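Local coordinates for protein enoyl-CoA hydratase (Mycobacterium smegmatis, PDB 3PE8) that probably catalyses the hydration of enoyl-CoA thioesters, as an enoyl-CoA hydratase of the crotonase family, and binds zinc, at residues P64-G69 against G97-A102; A103-L108 against D127-V132; N122-D127 against G160-A165. One frame throughout, in Å; residues are numbered along the deposited sequence. Where two conformers were deposited one is given.

Contact 1 of 3, residues P64-G69 against G97-A102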
ATOM      1  N   PRO A  64     -31.687  -4.285 -27.488  1.00 12.48           N
ATOM      2  CA  PRO A  64     -30.643  -5.308 -27.603  1.00 12.87           C
ATOM      3  C   PRO A  64     -29.285  -4.900 -27.066  1.00 13.48           C
ATOM      4  O   PRO A  64     -28.329  -5.670 -27.229  1.00 14.16           O
ATOM      5  CB  PRO A  64     -30.558  -5.488 -29.106  1.00 13.43           C
ATOM      6  CG  PRO A  64     -30.696  -4.032 -29.603  1.00 13.40           C
ATOM      7  CD  PRO A  64     -31.726  -3.414 -28.683  1.00 13.67           C
ATOM      8  N   VAL A  65     -29.189  -3.726 -26.443  1.00 13.53           N
ATOM      9  CA  VAL A  65     -27.925  -3.192 -25.934  1.00 13.14           C
ATOM     10  C   VAL A  65     -28.002  -3.225 -24.407  1.00 12.42           C
ATOM     11  O   VAL A  65     -29.063  -2.997 -23.848  1.00 13.60           O
ATOM     12  CB  VAL A  65     -27.690  -1.777 -26.479  1.00 14.11           C
ATOM     13  CG1 VAL A  65     -26.494  -1.106 -25.779  1.00 16.10           C
ATOM     14  CG2 VAL A  65     -27.492  -1.804 -28.011  1.00 14.57           C
ATOM     15  N   PHE A  66     -26.915  -3.551 -23.705  1.00 10.47           N
ATOM     16  CA  PHE A  66     -26.900  -3.432 -22.240  1.00  9.54           C
ATOM     17  C   PHE A  66     -26.850  -1.949 -21.860  1.00 10.67           C
ATOM     18  O   PHE A  66     -27.810  -1.423 -21.269  1.00  9.60           O
ATOM     19  CB  PHE A  66     -25.748  -4.222 -21.592  1.00  9.15           C
ATOM     20  CG  PHE A  66     -25.579  -3.921 -20.133  1.00  8.22           C
ATOM     21  CD1 PHE A  66     -26.451  -4.464 -19.197  1.00 10.26           C
ATOM     22  CD2 PHE A  66     -24.539  -3.140 -19.687  1.00  8.58           C
ATOM     23  CE1 PHE A  66     -26.311  -4.196 -17.857  1.00 11.67           C
ATOM     24  CE2 PHE A  66     -24.359  -2.903 -18.320  1.00 11.86           C
ATOM     25  CZ  PHE A  66     -25.258  -3.410 -17.413  1.00 11.30           C
ATOM     26  N   CYS A  67     -25.789  -1.256 -22.267  1.00  9.96           N
ATOM     27  CA  CYS A  67     -25.615   0.180 -21.979  1.00  9.68           C
ATOM     28  C   CYS A  67     -24.484   0.726 -22.840  1.00 11.08           C
ATOM     29  O   CYS A  67     -23.357   0.225 -22.740  1.00 11.08           O
ATOM     30  CB  CYS A  67     -25.297   0.401 -20.493  1.00  9.21           C
ATOM     31  SG  CYS A  67     -25.085   2.135 -20.078  1.00 12.03           S
ATOM     32  N   ALA A  68     -24.800   1.727 -23.676  1.00 12.37           N
ATOM     33  CA  ALA A  68     -23.824   2.345 -24.591  1.00 13.60           C
ATOM     34  C   ALA A  68     -22.944   3.385 -23.930  1.00 14.61           C
ATOM     35  O   ALA A  68     -22.083   3.922 -24.620  1.00 15.66           O
ATOM     36  CB  ALA A  68     -24.557   2.982 -25.790  1.00 15.46           C
ATOM     37  N   GLY A  69     -23.174   3.691 -22.647  1.00 15.34           N
ATOM     38  CA  GLY A  69     -22.354   4.670 -21.902  1.00 16.70           C
ATOM     39  C   GLY A  69     -23.133   5.925 -21.542  1.00 19.18           C
ATOM     40  O   GLY A  69     -24.341   5.968 -21.627  1.00 18.35           O
ATOM     41  N   GLY A  97     -24.835  -8.590 -12.620  1.00  8.65           N
ATOM     42  CA  GLY A  97     -25.066  -7.960 -13.926  1.00  8.84           C
ATOM     43  C   GLY A  97     -25.381  -9.015 -14.945  1.00  8.99           C
ATOM     44  O   GLY A  97     -24.561  -9.947 -15.149  1.00  9.45           O
ATOM     45  N   ALA A  98     -26.552  -8.910 -15.595  1.00  8.15           N
ATOM     46  CA  ALA A  98     -26.954  -9.829 -16.668  1.00  8.21           C
ATOM     47  C   ALA A  98     -26.782  -9.048 -17.954  1.00  8.38           C
ATOM     48  O   ALA A  98     -27.623  -8.211 -18.330  1.00  8.82           O
ATOM     49  CB  ALA A  98     -28.396 -10.312 -16.467  1.00  9.11           C
ATOM     50  N   ILE A  99     -25.641  -9.266 -18.587  1.00  8.17           N
ATOM     51  CA  ILE A  99     -25.242  -8.427 -19.739  1.00  8.74           C
ATOM     52  C   ILE A  99     -25.846  -8.998 -21.006  1.00  8.92           C
ATOM     53  O   ILE A  99     -25.399 -10.046 -21.514  1.00  9.19           O
ATOM     54  CB  ILE A  99     -23.736  -8.337 -19.849  1.00  7.76           C
ATOM     55  CG1 ILE A  99     -23.064  -8.004 -18.492  1.00  9.10           C
ATOM     56  CG2 ILE A  99     -23.367  -7.275 -20.914  1.00  9.42           C
ATOM     57  CD1 ILE A  99     -23.624  -6.717 -17.821  1.00 10.05           C
ATOM     58  N   ASN A 100     -26.845  -8.290 -21.536  1.00  9.06           N
ATOM     59  CA  ASN A 100     -27.691  -8.772 -22.628  1.00 10.43           C
ATOM     60  C   ASN A 100     -27.229  -8.366 -24.028  1.00 10.33           C
ATOM     61  O   ASN A 100     -27.793  -8.809 -25.006  1.00 12.96           O
ATOM     62  CB  ASN A 100     -29.124  -8.286 -22.428  1.00 11.42           C
ATOM     63  CG  ASN A 100     -29.216  -6.768 -22.353  1.00 12.13           C
ATOM     64  OD1 ASN A 100     -28.698  -6.163 -21.403  1.00 10.91           O
ATOM     65  ND2 ASN A 100     -29.848  -6.138 -23.350  1.00 11.08           N
ATOM     66  N   GLY A 101     -26.244  -7.480 -24.114  1.00  9.75           N
ATOM     67  CA  GLY A 101     -25.794  -6.910 -25.373  1.00 10.47           C
ATOM     68  C   GLY A 101     -24.568  -6.051 -25.085  1.00  9.22           C
ATOM     69  O   GLY A 101     -23.878  -6.262 -24.070  1.00  9.81           O
ATOM     70  N   ALA A 102     -24.305  -5.090 -25.966  1.00  9.41           N
ATOM     71  CA  ALA A 102     -23.114  -4.260 -25.853  1.00  9.84           C
ATOM     72  C   ALA A 102     -23.103  -3.470 -24.547  1.00  9.47           C
ATOM     73  O   ALA A 102     -24.117  -2.897 -24.133  1.00  9.85           O
ATOM     74  CB  ALA A 102     -23.003  -3.293 -27.061  1.00 10.94           C
TER
HETATM   75  O   HOH W   1     -25.784  -5.160 -28.507  1.00 13.31           O
HETATM   76  O   HOH W   2     -28.405  -8.467 -27.587  1.00 16.88           O
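The F66 ring takes I99 CD1 over the centre of one face, 3.6 Å above the plane, while N100 OD1 lies at its edge, in plane; the ring and the N100 amide are turned 67° against each other. CG of F66 stands anti to its own N (chi1 170°), which places the ring beside the carbonyl carbon, with I99 CD1 over its face. N100 is held to the chain leading into the loop: its OD1 takes G61 N, and its ND2 bonds OD1 of D63 and, weakly at 3.3 Å, V65 O. A102 O collects two neighbouring amides, a nearly straight one from C67 N at 3.0 Å and a bent, weak one from F66 N. Where G101 lacks a side chain, P64 O can approach its CA to 3.4 Å, and two waters link that same carbonyl to A102 N and N100 O. V65 CG1 rests against A102 O. Backbone carbonyls thus fasten the loop after strand 56-61 to the end of strand 95-99 and the start of 102-104. In crotonase-fold enzymes this loop typically supplies one backbone N-H of the oxyanion hole.

Contact 2 of 3, residues A103-L108 against D127-V132. With ZN (zinc ion), chain C.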
ATOM      1  N   ALA A 103     -21.926  -3.456 -23.923  1.00  9.55           N
ATOM      2  CA  ALA A 103     -21.640  -2.721 -22.687  1.00  8.97           C
ATOM      3  C   ALA A 103     -20.394  -1.891 -23.038  1.00  9.33           C
ATOM      4  O   ALA A 103     -19.307  -2.429 -23.188  1.00  9.96           O
ATOM      5  CB  ALA A 103     -21.342  -3.681 -21.557  1.00  9.67           C
ATOM      6  N   VAL A 104     -20.592  -0.607 -23.253  1.00  9.45           N
ATOM      7  CA  VAL A 104     -19.588   0.262 -23.854  1.00 10.02           C
ATOM      8  C   VAL A 104     -19.275   1.449 -22.976  1.00 10.66           C
ATOM      9  O   VAL A 104     -20.168   2.157 -22.545  1.00 10.77           O
ATOM     10  CB  VAL A 104     -20.053   0.730 -25.262  1.00 10.87           C
ATOM     11  CG1 VAL A 104     -18.964   1.603 -25.953  1.00 12.14           C
ATOM     12  CG2 VAL A 104     -20.410  -0.499 -26.122  1.00 13.48           C
ATOM     13  N   THR A 105     -17.988   1.628 -22.661  1.00 10.68           N
ATOM     14  CA  THR A 105     -17.468   2.831 -22.023  1.00 11.00           C
ATOM     15  C   THR A 105     -18.105   3.009 -20.655  1.00 10.20           C
ATOM     16  O   THR A 105     -17.856   2.173 -19.797  1.00  9.42           O
ATOM     17  CB  THR A 105     -17.496   4.008 -22.995  1.00 12.06           C
ATOM     18  OG1 THR A 105     -16.914   3.537 -24.215  1.00 11.55           O
ATOM     19  CG2 THR A 105     -16.650   5.203 -22.493  1.00 14.00           C
ATOM     20  N   GLY A 106     -18.944   4.007 -20.393  1.00 11.75           N
ATOM     21  CA  GLY A 106     -19.621   4.058 -19.087  1.00 11.66           C
ATOM     22  C   GLY A 106     -20.468   2.838 -18.800  1.00 10.79           C
ATOM     23  O   GLY A 106     -20.644   2.464 -17.645  1.00 10.91           O
ATOM     24  N   GLY A 107     -21.020   2.208 -19.828  1.00 10.62           N
ATOM     25  CA  GLY A 107     -21.726   0.973 -19.612  1.00 10.38           C
ATOM     26  C   GLY A 107     -20.843  -0.209 -19.222  1.00  9.27           C
ATOM     27  O   GLY A 107     -21.278  -1.118 -18.511  1.00  9.64           O
ATOM     28  N   LEU A 108     -19.616  -0.223 -19.722  1.00  9.33           N
ATOM     29  CA  LEU A 108     -18.626  -1.209 -19.279  1.00  8.75           C
ATOM     30  C   LEU A 108     -18.248  -0.920 -17.818  1.00  8.87           C
ATOM     31  O   LEU A 108     -18.134  -1.848 -17.019  1.00  9.22           O
ATOM     32  CB  LEU A 108     -17.390  -1.207 -20.194  1.00  8.88           C
ATOM     33  CG  LEU A 108     -16.185  -2.051 -19.803  1.00  9.64           C
ATOM     34  CD1 LEU A 108     -16.584  -3.515 -19.557  1.00 10.09           C
ATOM     35  CD2 LEU A 108     -15.091  -1.929 -20.924  1.00 10.59           C
ATOM     36  N   ASP A 127     -14.287  -0.337 -24.672  1.00 10.87           N
ATOM     37  CA  ASP A 127     -13.908   0.925 -24.079  1.00 11.25           C
ATOM     38  C   ASP A 127     -13.588   1.898 -25.185  1.00 12.47           C
ATOM     39  O   ASP A 127     -12.574   1.735 -25.881  1.00 13.68           O
ATOM     40  CB  ASP A 127     -12.700   0.764 -23.172  1.00 10.44           C
ATOM     41  CG  ASP A 127     -12.253   2.082 -22.580  1.00 12.90           C
ATOM     42  OD1 ASP A 127     -13.064   3.017 -22.607  1.00 14.70           O
ATOM     43  OD2 ASP A 127     -11.093   2.238 -22.165  1.00 13.01           O
ATOM     44  N   THR A 128     -14.435   2.900 -25.385  1.00 12.56           N
ATOM     45  CA  THR A 128     -14.178   3.898 -26.406  1.00 14.90           C
ATOM     46  C   THR A 128     -13.690   5.254 -25.873  1.00 16.30           C
ATOM     47  O   THR A 128     -13.660   6.231 -26.642  1.00 17.16           O
ATOM     48  CB  THR A 128     -15.401   4.104 -27.277  1.00 16.52           C
ATOM     49  OG1 THR A 128     -16.467   4.709 -26.511  1.00 17.81           O
ATOM     50  CG2 THR A 128     -15.836   2.779 -27.885  1.00 16.54           C
ATOM     51  N   HIS A 129     -13.311   5.313 -24.582  1.00 16.81           N
ATOM     52  CA  HIS A 129     -12.891   6.586 -23.974  1.00 18.84           C
ATOM     53  C   HIS A 129     -11.878   7.271 -24.843  1.00 21.11           C
ATOM     54  O   HIS A 129     -11.996   8.495 -25.101  1.00 22.72           O
ATOM     55  CB  HIS A 129     -12.295   6.412 -22.552  1.00 17.25           C
ATOM     56  CG  HIS A 129     -13.294   6.193 -21.457  1.00 16.95           C
ATOM     57  ND1 HIS A 129     -13.606   4.944 -20.964  1.00 17.82           N
ATOM     58  CD2 HIS A 129     -14.085   7.069 -20.775  1.00 19.61           C
ATOM     59  CE1 HIS A 129     -14.526   5.057 -20.023  1.00 21.66           C
ATOM     60  NE2 HIS A 129     -14.811   6.336 -19.871  1.00 20.41           N
ATOM     61  N   ALA A 130     -10.858   6.554 -25.294  1.00 21.33           N
ATOM     62  CA  ALA A 130      -9.788   7.205 -26.050  1.00 23.99           C
ATOM     63  C   ALA A 130     -10.336   7.741 -27.366  1.00 25.50           C
ATOM     64  O   ALA A 130     -10.070   8.899 -27.714  1.00 26.13           O
ATOM     65  CB  ALA A 130      -8.614   6.269 -26.286  1.00 24.36           C
ATOM     66  N   ARG A 131     -11.132   6.913 -28.052  1.00 24.13           N
ATOM     67  CA  ARG A 131     -11.739   7.280 -29.325  0.50 25.82           C
ATOM     68  C   ARG A 131     -12.549   8.582 -29.238  1.00 26.47           C
ATOM     69  O   ARG A 131     -12.453   9.413 -30.137  1.00 28.74           O
ATOM     70  CB  ARG A 131     -12.604   6.119 -29.853  0.50 25.96           C
ATOM     71  CG  ARG A 131     -12.976   6.197 -31.324  0.50 28.89           C
ATOM     72  CD  ARG A 131     -13.742   4.926 -31.787  0.50 31.01           C
ATOM     73  NE  ARG A 131     -12.875   3.773 -32.081  0.50 32.13           N
ATOM     74  CZ  ARG A 131     -13.271   2.499 -32.019  0.50 31.73           C
ATOM     75  NH1 ARG A 131     -14.512   2.195 -31.660  0.50 31.40           N
ATOM     76  NH2 ARG A 131     -12.426   1.522 -32.313  0.50 31.02           N
ATOM     77  N   VAL A 132     -13.311   8.771 -28.167  1.00 23.70           N
ATOM     78  CA  VAL A 132     -14.130   9.975 -27.991  1.00 24.15           C
ATOM     79  C   VAL A 132     -13.397  11.079 -27.227  1.00 24.52           C
ATOM     80  O   VAL A 132     -13.973  12.147 -26.958  1.00 26.28           O
ATOM     81  CB  VAL A 132     -15.492   9.686 -27.319  1.00 24.60           C
ATOM     82  CG1 VAL A 132     -16.272   8.697 -28.171  1.00 25.66           C
ATOM     83  CG2 VAL A 132     -15.321   9.198 -25.865  1.00 21.65           C
TER
HETATM   84 ZN    ZN C 254     -16.442   6.540 -18.210  0.60 21.23          ZN
HETATM   85  O   HOH W   3     -18.108   6.998 -19.647  1.00 19.50           O
HETATM   86  O   HOH W   4     -16.168   8.000 -17.047  1.00 16.63           O
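T105 OG1 and T128 OG1 meet at 2.6 Å, a hydrogen bond in which either hydroxyl could be the donor, with T128 N only 2.8 Å from T105 OG1. The two threonines join the turn before helix 106-113 of the crotonase fold to the loop that carries the zinc ligand H129, and their side chains cross at about a right angle. Alongside, V104 CG1 packs on T128 CG2 at 3.9 Å, and L108 CD2 comes near the backbone N of D127. In segment 127-132, D127 is a second-shell residue of the zinc site: its OD1 accepts from H129 ND1 at 2.6 Å and from H129 N, the latter closing an Asx turn. These donors reach OD1 from opposite faces of the carboxylate, and S157 holds OD2, so the carboxylate is pinned at both oxygens and fixes the rotation of the imidazole. H129 NE2 is thereby presented to zinc at 2.3 Å; E109 and two waters complete the ligands. L140 of helix 140-148 touches both H129 and D127. T105 chi1 of -48° sets OG1 beside the backbone N, toward T128, and leaves CG2 anti to that N, where the methyl sits over the centre of the imidazole, 3.2 Å above its plane.

Contact 3 of 3, residues N122-D127 against G160-A165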
ATOM      1  N   ASN A 122     -24.765 -12.851 -26.978  1.00 16.41           N
ATOM      2  CA  ASN A 122     -24.787 -11.527 -27.648  1.00 18.71           C
ATOM      3  C   ASN A 122     -24.079 -10.400 -26.941  1.00 17.13           C
ATOM      4  O   ASN A 122     -23.961  -9.279 -27.472  1.00 18.17           O
ATOM      5  CB  ASN A 122     -26.252 -11.129 -27.862  1.00 20.89           C
ATOM      6  CG  ASN A 122     -26.938 -12.056 -28.826  1.00 26.95           C
ATOM      7  OD1 ASN A 122     -26.270 -12.736 -29.625  1.00 32.83           O
ATOM      8  ND2 ASN A 122     -28.270 -12.105 -28.772  1.00 32.31           N
ATOM      9  N   ALA A 123     -23.624 -10.647 -25.727  1.00 13.86           N
ATOM     10  CA  ALA A 123     -22.921  -9.584 -25.000  1.00 12.80           C
ATOM     11  C   ALA A 123     -21.609  -9.287 -25.682  1.00 12.21           C
ATOM     12  O   ALA A 123     -20.957 -10.168 -26.252  1.00 12.24           O
ATOM     13  CB  ALA A 123     -22.679 -10.004 -23.599  1.00 12.77           C
ATOM     14  N   LYS A 124     -21.217  -8.039 -25.623  1.00 11.55           N
ATOM     15  CA  LYS A 124     -19.858  -7.638 -26.049  1.00 11.16           C
ATOM     16  C   LYS A 124     -19.465  -6.437 -25.248  1.00 10.19           C
ATOM     17  O   LYS A 124     -20.324  -5.736 -24.716  1.00 10.92           O
ATOM     18  CB  LYS A 124     -19.755  -7.356 -27.540  1.00 13.91           C
ATOM     19  CG  LYS A 124     -20.791  -6.491 -28.102  1.00 16.82           C
ATOM     20  CD  LYS A 124     -20.784  -6.560 -29.639  1.00 21.66           C
ATOM     21  CE  LYS A 124     -21.785  -5.577 -30.204  1.00 27.11           C
ATOM     22  NZ  LYS A 124     -21.889  -5.703 -31.676  1.00 30.84           N
ATOM     23  N   PHE A 125     -18.165  -6.196 -25.134  1.00  8.76           N
ATOM     24  CA  PHE A 125     -17.658  -5.205 -24.184  1.00  8.55           C
ATOM     25  C   PHE A 125     -16.630  -4.343 -24.909  1.00  9.08           C
ATOM     26  O   PHE A 125     -15.805  -4.856 -25.655  1.00 10.32           O
ATOM     27  CB  PHE A 125     -16.976  -5.918 -23.010  1.00  7.41           C
ATOM     28  CG  PHE A 125     -17.868  -6.858 -22.270  1.00  8.90           C
ATOM     29  CD1 PHE A 125     -18.039  -8.185 -22.681  1.00 10.36           C
ATOM     30  CD2 PHE A 125     -18.568  -6.398 -21.168  1.00 10.31           C
ATOM     31  CE1 PHE A 125     -18.880  -9.025 -21.941  1.00 10.52           C
ATOM     32  CE2 PHE A 125     -19.408  -7.238 -20.471  1.00 11.73           C
ATOM     33  CZ  PHE A 125     -19.574  -8.515 -20.871  1.00 10.93           C
ATOM     34  N   ALA A 126     -16.702  -3.043 -24.705  1.00  9.03           N
ATOM     35  CA  ALA A 126     -15.726  -2.125 -25.331  1.00  9.47           C
ATOM     36  C   ALA A 126     -15.495  -0.886 -24.524  1.00  9.68           C
ATOM     37  O   ALA A 126     -16.377  -0.434 -23.793  1.00 10.29           O
ATOM     38  CB  ALA A 126     -16.170  -1.758 -26.798  1.00 11.04           C
ATOM     39  N   ASP A 127     -14.287  -0.337 -24.672  1.00 10.87           N
ATOM     40  CA  ASP A 127     -13.908   0.925 -24.079  1.00 11.25           C
ATOM     41  C   ASP A 127     -13.588   1.898 -25.185  1.00 12.47           C
ATOM     42  O   ASP A 127     -12.574   1.735 -25.881  1.00 13.68           O
ATOM     43  CB  ASP A 127     -12.700   0.764 -23.172  1.00 10.44           C
ATOM     44  CG  ASP A 127     -12.253   2.082 -22.580  1.00 12.90           C
ATOM     45  OD1 ASP A 127     -13.064   3.017 -22.607  1.00 14.70           O
ATOM     46  OD2 ASP A 127     -11.093   2.238 -22.165  1.00 13.01           O
ATOM     47  N   GLY A 160     -10.200   0.246 -28.857  1.00 11.28           N
ATOM     48  CA  GLY A 160     -11.635   0.470 -28.856  1.00 11.66           C
ATOM     49  C   GLY A 160     -12.454  -0.679 -29.409  1.00 12.50           C
ATOM     50  O   GLY A 160     -13.669  -0.535 -29.595  1.00 15.27           O
ATOM     51  N   ASP A 161     -11.808  -1.811 -29.700  1.00 13.58           N
ATOM     52  CA  ASP A 161     -12.473  -2.951 -30.330  1.00 15.45           C
ATOM     53  C   ASP A 161     -13.350  -3.700 -29.309  1.00 13.04           C
ATOM     54  O   ASP A 161     -13.085  -3.731 -28.089  1.00 11.95           O
ATOM     55  CB  ASP A 161     -11.455  -3.995 -30.848  1.00 16.66           C
ATOM     56  CG  ASP A 161     -10.583  -3.532 -32.011  1.00 22.93           C
ATOM     57  OD1 ASP A 161     -10.933  -2.614 -32.786  1.00 26.08           O
ATOM     58  OD2 ASP A 161      -9.516  -4.200 -32.149  1.00 28.15           O
ATOM     59  N   TYR A 162     -14.351  -4.394 -29.830  1.00 13.97           N
ATOM     60  CA  TYR A 162     -15.193  -5.209 -28.993  1.00 12.96           C
ATOM     61  C   TYR A 162     -14.502  -6.486 -28.534  1.00 12.96           C
ATOM     62  O   TYR A 162     -13.757  -7.154 -29.310  1.00 14.14           O
ATOM     63  CB  TYR A 162     -16.457  -5.628 -29.727  1.00 13.27           C
ATOM     64  CG  TYR A 162     -17.525  -4.591 -29.861  1.00 14.69           C
ATOM     65  CD1 TYR A 162     -18.153  -4.077 -28.742  1.00 17.86           C
ATOM     66  CD2 TYR A 162     -17.961  -4.195 -31.118  1.00 20.21           C
ATOM     67  CE1 TYR A 162     -19.164  -3.137 -28.846  1.00 21.42           C
ATOM     68  CE2 TYR A 162     -19.008  -3.241 -31.235  1.00 25.37           C
ATOM     69  CZ  TYR A 162     -19.588  -2.743 -30.079  1.00 23.60           C
ATOM     70  OH  TYR A 162     -20.612  -1.813 -30.175  1.00 31.86           O
ATOM     71  N   LEU A 163     -14.775  -6.843 -27.293  1.00 10.88           N
ATOM     72  CA  LEU A 163     -14.457  -8.137 -26.696  1.00 10.33           C
ATOM     73  C   LEU A 163     -15.745  -8.962 -26.713  1.00 10.46           C
ATOM     74  O   LEU A 163     -16.767  -8.531 -26.167  1.00 10.44           O
ATOM     75  CB  LEU A 163     -13.971  -7.963 -25.269  1.00 11.04           C
ATOM     76  CG  LEU A 163     -13.501  -9.216 -24.555  1.00 12.30           C
ATOM     77  CD1 LEU A 163     -12.163  -9.722 -25.108  1.00 19.01           C
ATOM     78  CD2 LEU A 163     -13.474  -9.001 -23.025  1.00 15.65           C
ATOM     79  N   SER A 164     -15.692 -10.143 -27.311  1.00 11.02           N
ATOM     80  CA  SER A 164     -16.826 -11.034 -27.371  1.00 10.51           C
ATOM     81  C   SER A 164     -17.166 -11.644 -26.043  1.00 10.41           C
ATOM     82  O   SER A 164     -16.348 -11.673 -25.113  1.00 10.38           O
ATOM     83  CB  SER A 164     -16.537 -12.161 -28.374  1.00 11.42           C
ATOM     84  OG  SER A 164     -15.571 -13.099 -27.868  1.00 13.28           O
ATOM     85  N   ALA A 165     -18.372 -12.190 -25.956  1.00 10.88           N
ATOM     86  CA  ALA A 165     -18.795 -12.879 -24.733  1.00 10.89           C
ATOM     87  C   ALA A 165     -17.894 -14.071 -24.416  1.00 11.47           C
ATOM     88  O   ALA A 165     -17.545 -14.264 -23.239  1.00 10.44           O
ATOM     89  CB  ALA A 165     -20.281 -13.326 -24.819  1.00 11.62           C
TER
HETATM   90  O   HOH W   5     -20.396 -11.936 -28.201  1.00 14.20           O
HETATM   91  O   HOH W   6     -12.539  -1.887 -26.262  1.00  7.40           O
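K124 CG sits between its backbone N and carbonyl carbon (chi1 48°) and the chain beyond it runs fully extended, while Y162 CG is anti to its carbonyl carbon (chi1 -77°); together these torsions lay the lysine along one face of the tyrosine ring. CD lies over the ring centre, 3.6 Å above the plane, CE touches CZ, and NZ ends 4.2 Å from the centroid, 28° off the normal, a cation-pi contact with a CH-pi contact from CD beside it. A126 CB approaches Y162 CD1 obliquely at 3.6 Å, and V104 of the neighbouring strand 102-104 also packs on the tyrosine.

Next along each strand, F125 and L163 form an antiparallel hydrogen-bonded pair: F125 N gives to L163 O at 2.9 Å, and L163 N gives to F125 O at 2.8 Å and almost straight. F125 CB and L163 CB, on the face of the sheet away from K124, are 4.3 Å apart, and both side chains lean on M156 of helix 150-159 and on L173. Toward the ends two waters bridge the backbones: one joins A123 O to A165 N, the other D127 N to D161 O. S164 OG caps the N-terminus of helix 165-171 through D167 N. D127 also packs against L205 of a second subunit.

The contact therefore splits by face, with hydrophobic F125 and L163 turned to the buried interior and K124 on Y162 on a side that is partly exposed, where the aromatic face would be expected to stabilise the ammonium group.

Contacts 1 and 3 are mostly buried, while contact 2 is partly buried and holds the metal. All three meet around strands 102-104 and 124-126: contact 1 closes where strand 102-104 begins, contact 2 carries on from there into helix 106-113, and contact 3 supplies 124-126 and its partner 163-164. C67 O probably bonds V104 N, and T105 N and A103 N probably bond A126 O and K124 O. D127 belongs to contacts 2 and 3, and both touch the second subunit. Contacts 1 and 2 each set a methyl over a ring face, but contact 1 is otherwise held by backbone carbonyls and waters, contact 2 by hydroxyls, a carboxylate and zinc, and contact 3 by sheet pairing with a cation-pi contact.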